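Local coordinates for protein cytochrome c, putative (Geobacter sulfurreducens, PDB 2CZS) that carries two covalently bound c-type hemes and probably serves in electron transfer, at residues G29-D34 with D60-C65. Numbering follows the deposited sequence.
Sequences GKLDLD and DGPMRC. With NA (sodium ion), chain E; HEM (protoporphyrin IX containing Fe), chain G; SO4 (sulfate ion), chain D.
The Asp34 carboxylate lies against Arg64 and Cys65. Asp34 OD2 is 3.5 Å from Arg64 CA and binds the sodium ion at 2.9 Å. Asp34 OD1 sits 3.5 Å from Cys65 CB and accepts a hydrogen bond from Leu66 N. Arg64 NE is 5.4 Å from Asp34 OD2, so the two charges do not touch. At the edge of the Arg64 guanidinium, in plane, NH1 makes a weak hydrogen bond to a sulfate, probably from the crystallisation liquor, while Phe67 gives the side chain a cation-pi partner. Helix 30-37 is thus joined to the loop that leads into the c-type heme attachment motif, CxxCH, whose first cysteine is Cys65. Cys65 SG forms the thioether bond to heme CAB, from the former vinyl group. With an alanine at Asp34 the carboxylate is gone, and the sodium ion is likely to be held less firmly and Leu66 N to lose its side-chain acceptor. Beside the carboxylate, Leu31 CD2 touches Pro62 CG at 3.8 Å, the two side chains crossing at about a right angle. Leu31 has CG anti to its carbonyl carbon (chi1 -80°) and CD1 anti to CA (chi2 -176°), which leaves CD2 as the branch that meets the proline. One water donates to both Asp34 O and Met63 O.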
# COMPACT_ATOMS: atom_id res chain seq x y z
N GLY A 29 0.84 -8.92 -9.19
CA GLY A 29 -0.52 -8.69 -8.75
C GLY A 29 -0.60 -7.74 -7.57
O GLY A 29 0.25 -7.77 -6.66
N LYS A 30 -1.65 -6.92 -7.55
CA LYS A 30 -1.86 -5.96 -6.48
C LYS A 30 -2.08 -6.58 -5.10
O LYS A 30 -1.65 -6.01 -4.12
CB LYS A 30 -2.98 -4.99 -6.83
CG LYS A 30 -2.63 -4.04 -7.99
CD LYS A 30 -3.85 -3.26 -8.44
CE LYS A 30 -3.48 -2.09 -9.37
NZ LYS A 30 -2.69 -1.03 -8.66
N LEU A 31 -2.70 -7.76 -5.00
CA LEU A 31 -2.82 -8.41 -3.70
C LEU A 31 -1.45 -8.83 -3.14
O LEU A 31 -1.17 -8.63 -1.96
CB LEU A 31 -3.77 -9.62 -3.74
CG LEU A 31 -5.28 -9.38 -3.69
CD1 LEU A 31 -5.93 -10.75 -3.65
CD2 LEU A 31 -5.73 -8.53 -2.49
N ASP A 32 -0.59 -9.38 -4.00
CA ASP A 32 0.77 -9.74 -3.54
C ASP A 32 1.55 -8.52 -3.07
O ASP A 32 2.25 -8.56 -2.06
CB ASP A 32 1.54 -10.48 -4.63
CG ASP A 32 0.97 -11.84 -4.90
OD1 ASP A 32 0.32 -12.40 -3.99
OD2 ASP A 32 1.13 -12.34 -6.04
N LEU A 33 1.41 -7.42 -3.82
CA LEU A 33 2.03 -6.17 -3.40
C LEU A 33 1.45 -5.63 -2.11
O LEU A 33 2.21 -5.20 -1.22
CB LEU A 33 1.95 -5.14 -4.53
CG LEU A 33 2.73 -5.56 -5.77
CD1 LEU A 33 2.48 -4.59 -6.90
CD2 LEU A 33 4.23 -5.68 -5.49
N ASP A 34 0.13 -5.67 -1.95
CA ASP A 34 -0.51 -5.21 -0.75
C ASP A 34 0.06 -5.91 0.50
O ASP A 34 0.20 -5.30 1.55
CB ASP A 34 -2.00 -5.50 -0.78
CG ASP A 34 -2.78 -4.69 -1.77
OD1 ASP A 34 -2.43 -3.53 -2.06
OD2 ASP A 34 -3.82 -5.20 -2.21
N ASP A 60 -10.45 -12.08 5.51
CA ASP A 60 -9.96 -12.81 4.33
C ASP A 60 -9.08 -11.94 3.45
O ASP A 60 -9.55 -10.97 2.85
CB ASP A 60 -11.14 -13.29 3.48
CG ASP A 60 -11.97 -14.33 4.18
OD1 ASP A 60 -11.74 -15.53 3.92
OD2 ASP A 60 -12.83 -13.95 5.00
N GLY A 61 -7.81 -12.32 3.36
CA GLY A 61 -6.84 -11.64 2.51
C GLY A 61 -6.37 -10.33 3.11
O GLY A 61 -6.89 -9.90 4.12
N PRO A 62 -5.36 -9.71 2.47
CA PRO A 62 -4.77 -8.48 2.99
C PRO A 62 -5.69 -7.26 2.82
O PRO A 62 -6.58 -7.26 1.97
CB PRO A 62 -3.52 -8.32 2.13
CG PRO A 62 -3.87 -8.95 0.84
CD PRO A 62 -4.76 -10.11 1.19
N MET A 63 -5.46 -6.24 3.65
CA MET A 63 -6.07 -4.92 3.39
C MET A 63 -5.65 -4.46 2.00
O MET A 63 -4.46 -4.50 1.65
CB MET A 63 -5.66 -3.91 4.43
CG MET A 63 -6.63 -2.74 4.55
SD MET A 63 -5.92 -1.40 5.49
CE MET A 63 -5.76 -2.14 7.13
N ARG A 64 -6.62 -4.02 1.21
CA ARG A 64 -6.38 -3.81 -0.22
C ARG A 64 -5.81 -2.39 -0.45
O ARG A 64 -6.52 -1.49 -0.94
CB ARG A 64 -7.65 -4.04 -1.06
CG ARG A 64 -8.16 -5.47 -1.13
CD ARG A 64 -9.37 -5.56 -2.06
NE ARG A 64 -9.06 -5.20 -3.44
CZ ARG A 64 -9.96 -4.83 -4.36
NH1 ARG A 64 -11.25 -4.74 -4.06
NH2 ARG A 64 -9.56 -4.53 -5.59
N CYS A 65 -4.53 -2.21 -0.10
CA CYS A 65 -3.96 -0.85 -0.13
C CYS A 65 -4.15 -0.19 -1.48
O CYS A 65 -4.55 0.99 -1.58
CB CYS A 65 -2.47 -0.87 0.17
SG CYS A 65 -1.99 -1.81 1.62
NA NA E . -5.67 -4.08 -4.16
CHA HEM G . -4.82 7.22 4.92
CHB HEM G . -1.76 3.71 3.75
CHC HEM G . -5.40 0.71 2.92
CHD HEM G . -8.09 4.73 2.31
C1A HEM G . -3.65 6.53 4.78
C2A HEM G . -2.32 6.93 5.18
C3A HEM G . -1.49 5.94 4.86
C4A HEM G . -2.27 4.89 4.24
CMA HEM G . 0.04 5.89 5.07
CAA HEM G . -1.99 8.29 5.86
CBA HEM G . -1.91 9.39 4.81
CGA HEM G . -1.32 10.67 5.38
O1A HEM G . -0.31 10.60 6.14
O2A HEM G . -1.85 11.77 5.06
C1B HEM G . -2.44 2.56 3.48
C2B HEM G . -1.86 1.24 3.34
C3B HEM G . -2.90 0.41 3.12
C4B HEM G . -4.12 1.16 3.13
CMB HEM G . -0.35 0.89 3.38
CAB HEM G . -2.87 -1.13 2.96
CBB HEM G . -2.44 -1.75 4.11
C1C HEM G . -6.46 1.53 2.60
C2C HEM G . -7.73 1.14 2.06
C3C HEM G . -8.47 2.23 1.88
C4C HEM G . -7.69 3.39 2.31
CMC HEM G . -8.08 -0.34 1.73
CAC HEM G . -9.91 2.32 1.33
CBC HEM G . -10.85 1.44 1.71
C1D HEM G . -7.49 5.77 2.98
C2D HEM G . -8.06 7.11 3.17
C3D HEM G . -7.05 7.89 3.99
C4D HEM G . -5.97 6.97 4.23
CMD HEM G . -9.40 7.65 2.64
CAD HEM G . -7.16 9.36 4.43
CBD HEM G . -6.86 10.20 3.18
CGD HEM G . -5.41 10.05 2.77
O1D HEM G . -4.53 10.52 3.54
O2D HEM G . -5.15 9.46 1.68
NA HEM G . -3.57 5.27 4.22
NB HEM G . -3.80 2.48 3.39
NC HEM G . -6.49 2.92 2.75
ND HEM G . -6.27 5.74 3.61
FE HEM G . -5.06 4.06 3.50
S SO4 D . -13.91 -4.28 -7.35
O1 SO4 D . -14.07 -5.52 -8.10
O2 SO4 D . -14.96 -3.36 -7.78
O3 SO4 D . -14.00 -4.57 -5.91
O4 SO4 D . -12.60 -3.68 -7.61
O HOH W 1 -2.16 -5.18 3.05